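Local coordinates for protein probable aminotransferase (Pseudomonas aeruginosa, PDB 5YKR) that is a probable class-III aminotransferase, a pyridoxal-phosphate-dependent protein built as an assembly of two copies of the chain, at residues A[149-152]-A[156-159]; A[172-177]-A[184-189]; A[199-204]-A[215-220]; A[244-249]-A[254-259]. All coordinates share one frame; numbering follows the deposited sequence.

Interaction 1: residues A[149-152]-A[156-159]; sequences LCRM and RDKV
The guanidinium of R151 turns its edge to segment 156-159: the carbonyl oxygen of D157 lies only 5° out of its plane, D157 CA is also in that plane, and V159 CG1 approaches NH2 obliquely. In this side-on grip two nitrogens share one acceptor, with D157 O 2.8 Å from R151 NE and 3.1 Å from R151 NH2. The NE bond is the straighter, 158° at the hydrogen, and both donors come from the same face of the carbonyl. R151 reaches it with a chain extended from CG to NE, and on the way R151 CG passes 3.4 Å from R156 O. At the helix backbone, R151 CA adds a CA-H...O contact of 3.5 Å to R156 O. A water lies 2.9 Å from D157 OD1 and can donate to it or to R151 O, though other acceptors compete for its protons. The remaining nitrogen, NH1, forms a salt bridge with E172 and a hydrogen bond to N192 of the second subunit. The contact thus folds the end of helix 139-154 back onto the start of strand 158-162. The arginine spends its edge on a backbone carbonyl and on E172, so the D157 carboxylate probably acts on it only at longer range.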
loop_
_atom_site.group_PDB
_atom_site.type_symbol
_atom_site.label_atom_id
_atom_site.label_comp_id
_atom_site.label_asym_id
_atom_site.label_seq_id
_atom_site.Cartn_x
_atom_site.Cartn_y
_atom_site.Cartn_z
ATOM N N LEU A 149 -10.582 -3.963 12.316
ATOM C CA LEU A 149 -10.669 -5.046 13.240
ATOM C C LEU A 149 -11.191 -4.562 14.608
ATOM O O LEU A 149 -11.912 -5.292 15.289
ATOM C CB LEU A 149 -9.286 -5.714 13.386
ATOM C CG LEU A 149 -8.847 -6.507 12.154
ATOM C CD1 LEU A 149 -7.397 -6.920 12.240
ATOM C CD2 LEU A 149 -9.714 -7.747 11.907
ATOM N N CYS A 150 -10.809 -3.346 15.027
ATOM C CA CYS A 150 -11.335 -2.785 16.283
ATOM C C CYS A 150 -12.835 -2.553 16.212
ATOM O O CYS A 150 -13.544 -2.787 17.185
ATOM C CB CYS A 150 -10.591 -1.517 16.684
ATOM S SG CYS A 150 -8.900 -1.773 17.223
ATOM N N ARG A 151 -13.317 -2.057 15.069
ATOM C CA ARG A 151 -14.776 -1.934 14.877
ATOM C C ARG A 151 -15.468 -3.310 14.943
ATOM O O ARG A 151 -16.539 -3.458 15.568
ATOM C CB ARG A 151 -15.114 -1.207 13.581
ATOM C CG ARG A 151 -14.747 0.255 13.590
ATOM C CD ARG A 151 -15.361 0.972 12.377
ATOM N NE ARG A 151 -15.143 2.401 12.437
ATOM C CZ ARG A 151 -14.172 3.081 11.885
ATOM N NH1 ARG A 151 -13.290 2.505 11.131
ATOM N NH2 ARG A 151 -14.110 4.424 12.119
ATOM N N MET A 152 -14.846 -4.316 14.319
ATOM C CA MET A 152 -15.404 -5.668 14.331
ATOM C C MET A 152 -15.461 -6.254 15.735
ATOM O O MET A 152 -16.527 -6.770 16.126
ATOM C CB MET A 152 -14.604 -6.616 13.441
ATOM C CG MET A 152 -14.760 -6.336 11.942
ATOM S SD MET A 152 -13.519 -7.181 10.953
ATOM C CE MET A 152 -13.778 -8.880 11.390
ATOM N N ARG A 156 -18.370 -1.069 18.017
ATOM C CA ARG A 156 -18.455 0.381 18.097
ATOM C C ARG A 156 -17.852 0.985 16.812
ATOM O O ARG A 156 -16.944 0.402 16.220
ATOM C CB ARG A 156 -17.657 0.851 19.284
ATOM C CG ARG A 156 -18.248 0.366 20.614
ATOM C CD ARG A 156 -17.257 0.734 21.707
ATOM N NE ARG A 156 -17.102 -0.306 22.650
ATOM C CZ ARG A 156 -16.046 -0.467 23.449
ATOM N NH1 ARG A 156 -14.993 0.346 23.417
ATOM N NH2 ARG A 156 -16.031 -1.499 24.279
ATOM N N ASP A 157 -18.355 2.165 16.404
ATOM C CA ASP A 157 -17.968 2.743 15.115
ATOM C C ASP A 157 -16.992 3.907 15.117
ATOM O O ASP A 157 -16.457 4.211 14.088
ATOM C CB ASP A 157 -19.222 3.232 14.355
ATOM C CG ASP A 157 -20.028 2.093 13.737
ATOM O OD1 ASP A 157 -19.491 0.992 13.466
ATOM O OD2 ASP A 157 -21.234 2.327 13.562
ATOM N N LYS A 158 -16.756 4.546 16.246
ATOM C CA LYS A 158 -15.933 5.749 16.256
ATOM C C LYS A 158 -14.481 5.478 16.609
ATOM O O LYS A 158 -14.192 4.584 17.376
ATOM C CB LYS A 158 -16.521 6.868 17.133
ATOM C CG LYS A 158 -17.932 7.101 16.649
ATOM C CD LYS A 158 -18.467 8.421 16.897
ATOM C CE LYS A 158 -19.861 8.447 16.320
ATOM N NZ LYS A 158 -20.481 9.281 17.223
ATOM N N VAL A 159 -13.596 6.257 16.015
ATOM C CA VAL A 159 -12.184 6.257 16.369
ATOM C C VAL A 159 -11.890 7.640 16.948
ATOM O O VAL A 159 -12.334 8.652 16.389
ATOM C CB VAL A 159 -11.258 5.968 15.153
ATOM C CG1 VAL A 159 -11.350 6.993 14.031
ATOM C CG2 VAL A 159 -9.812 5.967 15.535
HETATM O O HOH W 1 -18.804 -1.543 14.594
#

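Interaction 2: residues A[172-177]-A[184-189]; sequences ESQVEF and VPRAGV
R186, E176 and Q174 carry most of this contact, in which segment 184-189 returns along segment 172-177 as a short beta hairpin. R186 reaches over Q174 with CG anti to its own backbone N (chi1 -156°) and a bend at chi3, which brings NE and NH2 to the same amide oxygen. R186 NE lies 2.9 Å from Q174 OE1, nearly in line with the amide C=O, and R186 NH2 lies 3.0 Å from Q174 OE1 but well above the amide plane. The amide and guanidinium planes stand 80° apart, yet OE1 stays in the guanidinium plane, while S173 O sits over one guanidinium face. N165 takes a further bond from NH2, and a water joins NH1 to V175 O. On its backbone side, R186 N donates to Q174 O at 2.9 Å.

Two backbone bonds hold E176 against V184 in an antiparallel hydrogen-bonded pair, E176 N to V184 O at 2.8 Å and V184 N to E176 O at 2.9 Å. The E176 carboxylate then swings beside the turn, where A187 N approaches OE1 at 2.9 Å from above the carboxylate plane. That turn, R186 to V189, is type II, and it brings V189 CG1 to 3.7 Å from Q174 CB. Within the turn, A187 O accepts a hydrogen bond from N321 of the second subunit. The E176 carboxylate therefore serves a backbone amide and stays apart from the R186 guanidinium, whose charge is probably eased by the neutral oxygens of Q174, N165 and a water.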
loop_
_atom_site.group_PDB
_atom_site.type_symbol
_atom_site.label_atom_id
_atom_site.label_comp_id
_atom_site.label_asym_id
_atom_site.label_seq_id
_atom_site.Cartn_x
_atom_site.Cartn_y
_atom_site.Cartn_z
ATOM N N GLU A 172 -10.739 8.645 7.973
ATOM C CA GLU A 172 -11.383 8.987 9.256
ATOM C C GLU A 172 -10.535 9.917 10.119
ATOM O O GLU A 172 -11.072 10.576 11.013
ATOM C CB GLU A 172 -11.694 7.762 10.125
ATOM C CG GLU A 172 -12.459 6.671 9.518
ATOM C CD GLU A 172 -11.504 5.607 9.050
ATOM O OE1 GLU A 172 -10.763 5.948 8.099
ATOM O OE2 GLU A 172 -11.487 4.484 9.619
ATOM N N SER A 173 -9.220 9.950 9.875
ATOM C CA SER A 173 -8.346 10.809 10.655
ATOM C C SER A 173 -8.210 12.224 10.131
ATOM O O SER A 173 -7.586 13.064 10.787
ATOM C CB SER A 173 -6.907 10.211 10.717
ATOM O OG SER A 173 -6.219 10.294 9.457
ATOM N N GLN A 174 -8.765 12.488 8.942
ATOM C CA GLN A 174 -8.507 13.735 8.191
ATOM C C GLN A 174 -9.493 14.829 8.649
ATOM O O GLN A 174 -10.317 15.318 7.884
ATOM C CB GLN A 174 -8.601 13.524 6.698
ATOM C CG GLN A 174 -7.730 12.398 6.140
ATOM C CD GLN A 174 -6.267 12.704 5.990
ATOM O OE1 GLN A 174 -5.769 13.733 6.516
ATOM N NE2 GLN A 174 -5.542 11.841 5.247
ATOM N N VAL A 175 -9.313 15.242 9.905
ATOM C CA VAL A 175 -10.172 16.214 10.577
ATOM C C VAL A 175 -9.298 17.214 11.316
ATOM O O VAL A 175 -8.130 16.933 11.609
ATOM C CB VAL A 175 -11.179 15.579 11.549
ATOM C CG1 VAL A 175 -12.242 14.792 10.785
ATOM C CG2 VAL A 175 -10.476 14.721 12.569
ATOM N N GLU A 176 -9.884 18.367 11.639
ATOM C CA GLU A 176 -9.234 19.389 12.481
ATOM C C GLU A 176 -10.313 20.125 13.251
ATOM O O GLU A 176 -11.501 20.004 12.951
ATOM C CB GLU A 176 -8.413 20.367 11.645
ATOM C CG GLU A 176 -9.241 21.292 10.777
ATOM C CD GLU A 176 -8.416 22.107 9.807
ATOM O OE1 GLU A 176 -7.397 21.612 9.326
ATOM O OE2 GLU A 176 -8.865 23.251 9.458
ATOM N N PHE A 177 -9.884 20.913 14.237
ATOM C CA PHE A 177 -10.821 21.810 14.913
ATOM C C PHE A 177 -10.860 23.145 14.153
ATOM O O PHE A 177 -9.815 23.726 13.854
ATOM C CB PHE A 177 -10.428 22.067 16.327
ATOM C CG PHE A 177 -10.723 20.935 17.291
ATOM C CD1 PHE A 177 -12.019 20.468 17.422
ATOM C CD2 PHE A 177 -9.750 20.374 18.094
ATOM C CE1 PHE A 177 -12.320 19.444 18.288
ATOM C CE2 PHE A 177 -10.054 19.373 18.958
ATOM C CZ PHE A 177 -11.342 18.907 19.064
ATOM N N VAL A 184 -14.121 19.448 11.858
ATOM C CA VAL A 184 -14.383 19.672 10.447
ATOM C C VAL A 184 -13.319 18.945 9.611
ATOM O O VAL A 184 -12.289 18.516 10.161
ATOM C CB VAL A 184 -14.394 21.198 10.096
ATOM C CG1 VAL A 184 -15.496 21.917 10.864
ATOM C CG2 VAL A 184 -13.063 21.861 10.266
ATOM N N PRO A 185 -13.560 18.781 8.315
ATOM C CA PRO A 185 -12.535 18.147 7.476
ATOM C C PRO A 185 -11.204 18.934 7.551
ATOM O O PRO A 185 -11.183 20.154 7.640
ATOM C CB PRO A 185 -13.132 18.216 6.094
ATOM C CG PRO A 185 -14.591 18.126 6.355
ATOM C CD PRO A 185 -14.784 19.011 7.561
ATOM N N ARG A 186 -10.085 18.206 7.536
ATOM C CA ARG A 186 -8.750 18.835 7.582
ATOM C C ARG A 186 -8.602 19.753 6.370
ATOM O O ARG A 186 -9.063 19.396 5.269
ATOM C CB ARG A 186 -7.649 17.726 7.558
ATOM C CG ARG A 186 -6.386 18.230 8.165
ATOM C CD ARG A 186 -5.222 17.368 8.079
ATOM N NE ARG A 186 -5.347 15.942 8.325
ATOM C CZ ARG A 186 -4.840 15.286 9.357
ATOM N NH1 ARG A 186 -4.554 15.911 10.476
ATOM N NH2 ARG A 186 -4.646 13.959 9.257
ATOM N N ALA A 187 -7.925 20.887 6.557
ATOM C CA ALA A 187 -7.757 21.830 5.480
ATOM C C ALA A 187 -7.074 21.155 4.292
ATOM O O ALA A 187 -6.050 20.508 4.422
ATOM C CB ALA A 187 -6.930 23.013 5.936
ATOM N N GLY A 188 -7.668 21.356 3.131
ATOM C CA GLY A 188 -7.144 20.777 1.908
ATOM C C GLY A 188 -7.382 19.294 1.710
ATOM O O GLY A 188 -6.903 18.745 0.709
ATOM N N VAL A 189 -8.124 18.653 2.611
ATOM C CA VAL A 189 -8.422 17.236 2.456
ATOM C C VAL A 189 -9.937 17.064 2.340
ATOM O O VAL A 189 -10.699 17.214 3.312
ATOM C CB VAL A 189 -7.893 16.406 3.634
ATOM C CG1 VAL A 189 -8.132 14.915 3.344
ATOM C CG2 VAL A 189 -6.393 16.693 3.909
HETATM O O HOH W 2 -11.366 15.066 5.181
HETATM O O HOH W 3 -5.738 18.109 12.020
#

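Interaction 3: residues A[199-204]-A[215-220]; sequences TTRLVE and LAHGDV
Charge pairing dominates the contact between R201 and D219. The guanidinium meets the carboxylate side-on, NE to one oxygen and NH2 to the other: R201 NE lies 2.8 Å from D219 OD1, and R201 NH2 lies 2.8 Å from D219 OD2. Both oxygens offer their syn lone pairs, and both bonds are nearly straight. The two flat groups are not quite coplanar, their planes differing by 30°. K158 NZ forms a second salt bridge to D219 OD2, so two cations gather round one carboxylate, which probably stays ionised.

Stacking supplies the second component. The guanidinium of R201 lies flat on the H217 ring, centres 3.8 Å apart and planes at 10°, with H217 CD2 over the guanidinium centre and R201 NH1 displaced toward the ring's rim. H217 thus covers one face of the cation while D219 takes its edge, so its rotation is probably fixed from two directions. An extended R201 chain, with CG beside the backbone N (chi1 -65°), spans the gap between the segments.

Apolar packing is slight: V220 CG2 touches R201 CD at 3.9 Å, near the guanidinium plane. The loop that presents H217 and D219 makes a type I turn from L215 to G218, closed by a bond from G218 N to L215 O, and G218 leaves the helical conformation with positive phi.

Strand 200-203, outermost within this chain in the seven-stranded sheet, is joined through helix 208-215 to strand 220-225 by a beta-alpha-beta crossover that passes over strand 158-162, its neighbour on the inner side.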
loop_
_atom_site.group_PDB
_atom_site.type_symbol
_atom_site.label_atom_id
_atom_site.label_comp_id
_atom_site.label_asym_id
_atom_site.label_seq_id
_atom_site.Cartn_x
_atom_site.Cartn_y
_atom_site.Cartn_z
ATOM N N THR A 199 -17.860 8.745 12.173
ATOM C CA THR A 199 -16.680 7.885 12.272
ATOM C C THR A 199 -15.657 8.271 13.320
ATOM O O THR A 199 -14.832 7.434 13.694
ATOM C CB THR A 199 -15.918 7.851 10.930
ATOM O OG1 THR A 199 -15.517 9.159 10.564
ATOM C CG2 THR A 199 -16.818 7.329 9.816
ATOM N N THR A 200 -15.670 9.519 13.778
ATOM C CA THR A 200 -14.531 10.089 14.453
ATOM C C THR A 200 -14.940 10.988 15.614
ATOM O O THR A 200 -15.911 11.746 15.503
ATOM C CB THR A 200 -13.693 10.921 13.443
ATOM O OG1 THR A 200 -13.500 10.175 12.236
ATOM C CG2 THR A 200 -12.392 11.421 14.013
ATOM N N ARG A 201 -14.168 10.887 16.710
ATOM C CA ARG A 201 -14.197 11.867 17.795
ATOM C C ARG A 201 -12.805 12.486 17.869
ATOM O O ARG A 201 -11.795 11.783 17.871
ATOM C CB ARG A 201 -14.670 11.297 19.112
ATOM C CG ARG A 201 -16.124 10.843 19.093
ATOM C CD ARG A 201 -16.572 10.322 20.473
ATOM N NE ARG A 201 -17.971 9.875 20.474
ATOM C CZ ARG A 201 -19.008 10.708 20.481
ATOM N NH1 ARG A 201 -18.836 12.041 20.558
ATOM N NH2 ARG A 201 -20.216 10.228 20.442
ATOM N N LEU A 202 -12.744 13.803 17.849
ATOM C CA LEU A 202 -11.480 14.548 17.856
ATOM C C LEU A 202 -11.222 15.156 19.219
ATOM O O LEU A 202 -12.129 15.718 19.853
ATOM C CB LEU A 202 -11.528 15.610 16.795
ATOM C CG LEU A 202 -10.255 16.396 16.547
ATOM C CD1 LEU A 202 -9.115 15.478 16.081
ATOM C CD2 LEU A 202 -10.456 17.577 15.556
ATOM N N VAL A 203 -9.989 15.041 19.679
ATOM C CA VAL A 203 -9.510 15.607 20.925
ATOM C C VAL A 203 -8.165 16.269 20.704
ATOM O O VAL A 203 -7.454 15.898 19.764
ATOM C CB VAL A 203 -9.412 14.458 21.987
ATOM C CG1 VAL A 203 -9.079 14.955 23.331
ATOM C CG2 VAL A 203 -10.715 13.634 22.043
ATOM N N GLU A 204 -7.787 17.226 21.527
ATOM C CA GLU A 204 -6.390 17.697 21.539
ATOM C C GLU A 204 -5.547 16.708 22.348
ATOM O O GLU A 204 -6.002 16.128 23.361
ATOM C CB GLU A 204 -6.235 19.083 22.187
ATOM C CG GLU A 204 -6.730 20.252 21.360
ATOM C CD GLU A 204 -5.956 20.574 20.112
ATOM O OE1 GLU A 204 -4.865 20.036 19.846
ATOM O OE2 GLU A 204 -6.481 21.396 19.332
ATOM N N LEU A 215 -14.569 9.290 25.319
ATOM C CA LEU A 215 -14.734 7.846 25.520
ATOM C C LEU A 215 -16.024 7.480 26.256
ATOM O O LEU A 215 -16.586 6.406 26.026
ATOM C CB LEU A 215 -13.540 7.254 26.267
ATOM C CG LEU A 215 -12.182 7.451 25.624
ATOM C CD1 LEU A 215 -11.113 6.709 26.430
ATOM C CD2 LEU A 215 -12.144 7.053 24.164
ATOM N N ALA A 216 -16.505 8.404 27.101
ATOM C CA ALA A 216 -17.680 8.123 27.921
ATOM C C ALA A 216 -18.952 7.913 27.106
ATOM O O ALA A 216 -19.927 7.350 27.592
ATOM C CB ALA A 216 -17.903 9.250 28.951
ATOM N N HIS A 217 -18.965 8.359 25.854
ATOM C CA HIS A 217 -20.127 8.088 24.986
ATOM C C HIS A 217 -20.346 6.602 24.731
ATOM O O HIS A 217 -21.431 6.198 24.326
ATOM C CB HIS A 217 -20.060 8.838 23.659
ATOM C CG HIS A 217 -20.009 10.310 23.826
ATOM N ND1 HIS A 217 -21.116 11.081 24.124
ATOM C CD2 HIS A 217 -18.944 11.143 23.858
ATOM C CE1 HIS A 217 -20.726 12.338 24.230
ATOM N NE2 HIS A 217 -19.428 12.413 24.080
ATOM N N GLY A 218 -19.304 5.782 24.890
ATOM C CA GLY A 218 -19.499 4.342 24.753
ATOM C C GLY A 218 -19.441 3.841 23.335
ATOM O O GLY A 218 -19.732 2.678 23.102
ATOM N N ASP A 219 -19.068 4.703 22.381
ATOM C CA ASP A 219 -19.105 4.378 20.961
ATOM C C ASP A 219 -17.728 4.421 20.300
ATOM O O ASP A 219 -17.659 4.436 19.051
ATOM C CB ASP A 219 -20.055 5.295 20.169
ATOM C CG ASP A 219 -19.725 6.756 20.279
ATOM O OD1 ASP A 219 -18.708 7.153 20.864
ATOM O OD2 ASP A 219 -20.540 7.545 19.751
ATOM N N VAL A 220 -16.661 4.387 21.108
ATOM C CA VAL A 220 -15.291 4.502 20.582
ATOM C C VAL A 220 -14.652 3.092 20.542
ATOM O O VAL A 220 -14.476 2.443 21.563
ATOM C CB VAL A 220 -14.448 5.450 21.415
ATOM C CG1 VAL A 220 -13.020 5.467 20.882
ATOM C CG2 VAL A 220 -15.061 6.868 21.358
#

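Interaction 4: residues A[244-249]-A[254-259]; sequences GLRELT and VALIID
L256 projects from its strand toward helix 244-249, and its two branches meet different residues there. CD1 faces L245, whose CG is 3.8 Å away, the two leucines lying at a slant to each other. CD2 lies over one face of the R246 guanidinium, 3.9 Å above its plane and toward the rim, and L256 CB comes 3.9 Å from R246 NH2. The arginine chain is bent at chi2 and chi3, which folds the flat group down over L256; its NH1 and NH2 continue to E278 O and to the D280 carboxylate, so its buried charge is probably balanced outside the pair. Helix 241-251 and strand 255-259 belong to the beta-alpha-beta unit that begins with strand 220-225, and here the segment axes run at 146°, 8.6 Å apart at closest. T249 CB points toward segment 254-259, 3.3 Å from V254 O, and the T249 and V254 side chains cross at about a right angle, CG2 of T249 next to CG1 of V254. OG1 of T249, set between the backbone N and the carbonyl carbon (chi1 53°), accepts a bond from R246 NH2 at 2.9 Å, tilted from the guanidinium plane. Between the backbones, V254 N donates to T249 O at 2.9 Å, nearly straight at 176°.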
loop_
_atom_site.group_PDB
_atom_site.type_symbol
_atom_site.label_atom_id
_atom_site.label_comp_id
_atom_site.label_asym_id
_atom_site.label_seq_id
_atom_site.Cartn_x
_atom_site.Cartn_y
_atom_site.Cartn_z
ATOM N N GLY A 244 -2.379 8.303 31.988
ATOM C CA GLY A 244 -3.811 8.623 31.914
ATOM C C GLY A 244 -4.485 8.050 30.692
ATOM O O GLY A 244 -5.586 7.537 30.738
ATOM N N LEU A 245 -3.794 8.156 29.555
ATOM C CA LEU A 245 -4.269 7.585 28.314
ATOM C C LEU A 245 -4.480 6.084 28.463
ATOM O O LEU A 245 -5.488 5.528 28.013
ATOM C CB LEU A 245 -3.284 7.929 27.187
ATOM C CG LEU A 245 -3.514 7.238 25.819
ATOM C CD1 LEU A 245 -4.874 7.608 25.244
ATOM C CD2 LEU A 245 -2.398 7.678 24.883
ATOM N N ARG A 246 -3.501 5.413 29.049
ATOM C CA ARG A 246 -3.608 3.966 29.213
ATOM C C ARG A 246 -4.739 3.612 30.172
ATOM O O ARG A 246 -5.465 2.667 29.930
ATOM C CB ARG A 246 -2.270 3.378 29.658
ATOM C CG ARG A 246 -2.278 1.907 29.956
ATOM C CD ARG A 246 -2.429 1.032 28.713
ATOM N NE ARG A 246 -3.795 1.037 28.170
ATOM C CZ ARG A 246 -4.241 0.193 27.249
ATOM N NH1 ARG A 246 -3.412 -0.693 26.695
ATOM N NH2 ARG A 246 -5.508 0.227 26.865
ATOM N N GLU A 247 -4.838 4.352 31.285
ATOM C CA GLU A 247 -5.873 4.083 32.263
ATOM C C GLU A 247 -7.287 4.290 31.692
ATOM O O GLU A 247 -8.167 3.444 31.886
ATOM C CB GLU A 247 -5.613 4.851 33.564
ATOM C CG GLU A 247 -6.540 4.451 34.730
ATOM C CD GLU A 247 -7.934 5.092 34.691
ATOM O OE1 GLU A 247 -8.091 6.229 34.150
ATOM O OE2 GLU A 247 -8.899 4.480 35.181
ATOM N N LEU A 248 -7.507 5.424 31.008
ATOM C CA LEU A 248 -8.830 5.726 30.450
ATOM C C LEU A 248 -9.266 4.695 29.410
ATOM O O LEU A 248 -10.412 4.291 29.388
ATOM C CB LEU A 248 -8.819 7.125 29.815
ATOM C CG LEU A 248 -8.872 8.332 30.781
ATOM C CD1 LEU A 248 -8.673 9.618 30.055
ATOM C CD2 LEU A 248 -10.180 8.358 31.453
ATOM N N THR A 249 -8.331 4.309 28.525
ATOM C CA THR A 249 -8.703 3.351 27.529
ATOM C C THR A 249 -8.998 1.981 28.157
ATOM O O THR A 249 -9.944 1.301 27.756
ATOM C CB THR A 249 -7.642 3.246 26.401
ATOM O OG1 THR A 249 -6.339 3.010 26.943
ATOM C CG2 THR A 249 -7.635 4.498 25.502
ATOM N N VAL A 254 -11.439 0.434 25.488
ATOM C CA VAL A 254 -11.131 1.047 24.209
ATOM C C VAL A 254 -9.693 0.644 23.804
ATOM O O VAL A 254 -8.790 0.766 24.602
ATOM C CB VAL A 254 -11.252 2.575 24.266
ATOM C CG1 VAL A 254 -10.692 3.218 23.010
ATOM C CG2 VAL A 254 -12.727 2.977 24.488
ATOM N N ALA A 255 -9.509 0.164 22.568
ATOM C CA ALA A 255 -8.170 -0.196 22.090
ATOM C C ALA A 255 -7.265 1.007 22.003
ATOM O O ALA A 255 -7.672 2.035 21.460
ATOM C CB ALA A 255 -8.261 -0.897 20.745
ATOM N N LEU A 256 -6.017 0.847 22.437
ATOM C CA LEU A 256 -5.008 1.888 22.338
ATOM C C LEU A 256 -4.018 1.463 21.237
ATOM O O LEU A 256 -3.280 0.459 21.403
ATOM C CB LEU A 256 -4.260 2.060 23.670
ATOM C CG LEU A 256 -3.137 3.078 23.680
ATOM C CD1 LEU A 256 -3.619 4.437 23.258
ATOM C CD2 LEU A 256 -2.466 3.081 25.066
ATOM N N ILE A 257 -4.028 2.215 20.135
ATOM C CA ILE A 257 -3.159 1.934 18.991
ATOM C C ILE A 257 -2.054 2.978 18.973
ATOM O O ILE A 257 -2.327 4.187 18.835
ATOM C CB ILE A 257 -3.921 2.021 17.649
ATOM C CG1 ILE A 257 -5.214 1.197 17.667
ATOM C CG2 ILE A 257 -2.975 1.628 16.498
ATOM C CD1 ILE A 257 -6.144 1.584 16.547
ATOM N N ILE A 258 -0.803 2.490 19.073
ATOM C CA ILE A 258 0.371 3.363 19.120
ATOM C C ILE A 258 1.104 3.219 17.782
ATOM O O ILE A 258 1.564 2.138 17.408
ATOM C CB ILE A 258 1.284 3.021 20.302
ATOM C CG1 ILE A 258 0.519 3.187 21.637
ATOM C CG2 ILE A 258 2.531 3.856 20.260
ATOM C CD1 ILE A 258 0.073 4.557 21.944
ATOM N N ASP A 259 1.160 4.326 17.043
ATOM C CA ASP A 259 1.761 4.421 15.714
ATOM C C ASP A 259 3.166 5.013 15.844
ATOM O O ASP A 259 3.339 6.198 16.130
ATOM C CB ASP A 259 0.886 5.307 14.806
ATOM C CG ASP A 259 1.391 5.410 13.390
ATOM O OD1 ASP A 259 2.500 4.939 13.061
ATOM O OD2 ASP A 259 0.616 6.045 12.571
#

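How the interactions relate
The four contacts follow one another along the chain, each closing before the next opens, so none nests or crosses. Interaction 1 closes the three-residue link from helix 139-154 to strand 158-162. Interaction 2 closes the hairpin of strands 175-177 and 183-185. Interaction 3 ties outer strand 200-203 to the loop entering strand 220-225, and interaction 4 closes the turn between helix 241-251 and strand 255-259. Interactions 1, 3 and 4 all reach the seven-stranded sheet: R156 NH1 bonds V220 O, V159 N bonds T199 O, and C150 packs on A255. Segment 172-177, which leads into the hairpin, joins by E172 O bonding T200 OG1, while interactions 2 and 4 do not touch.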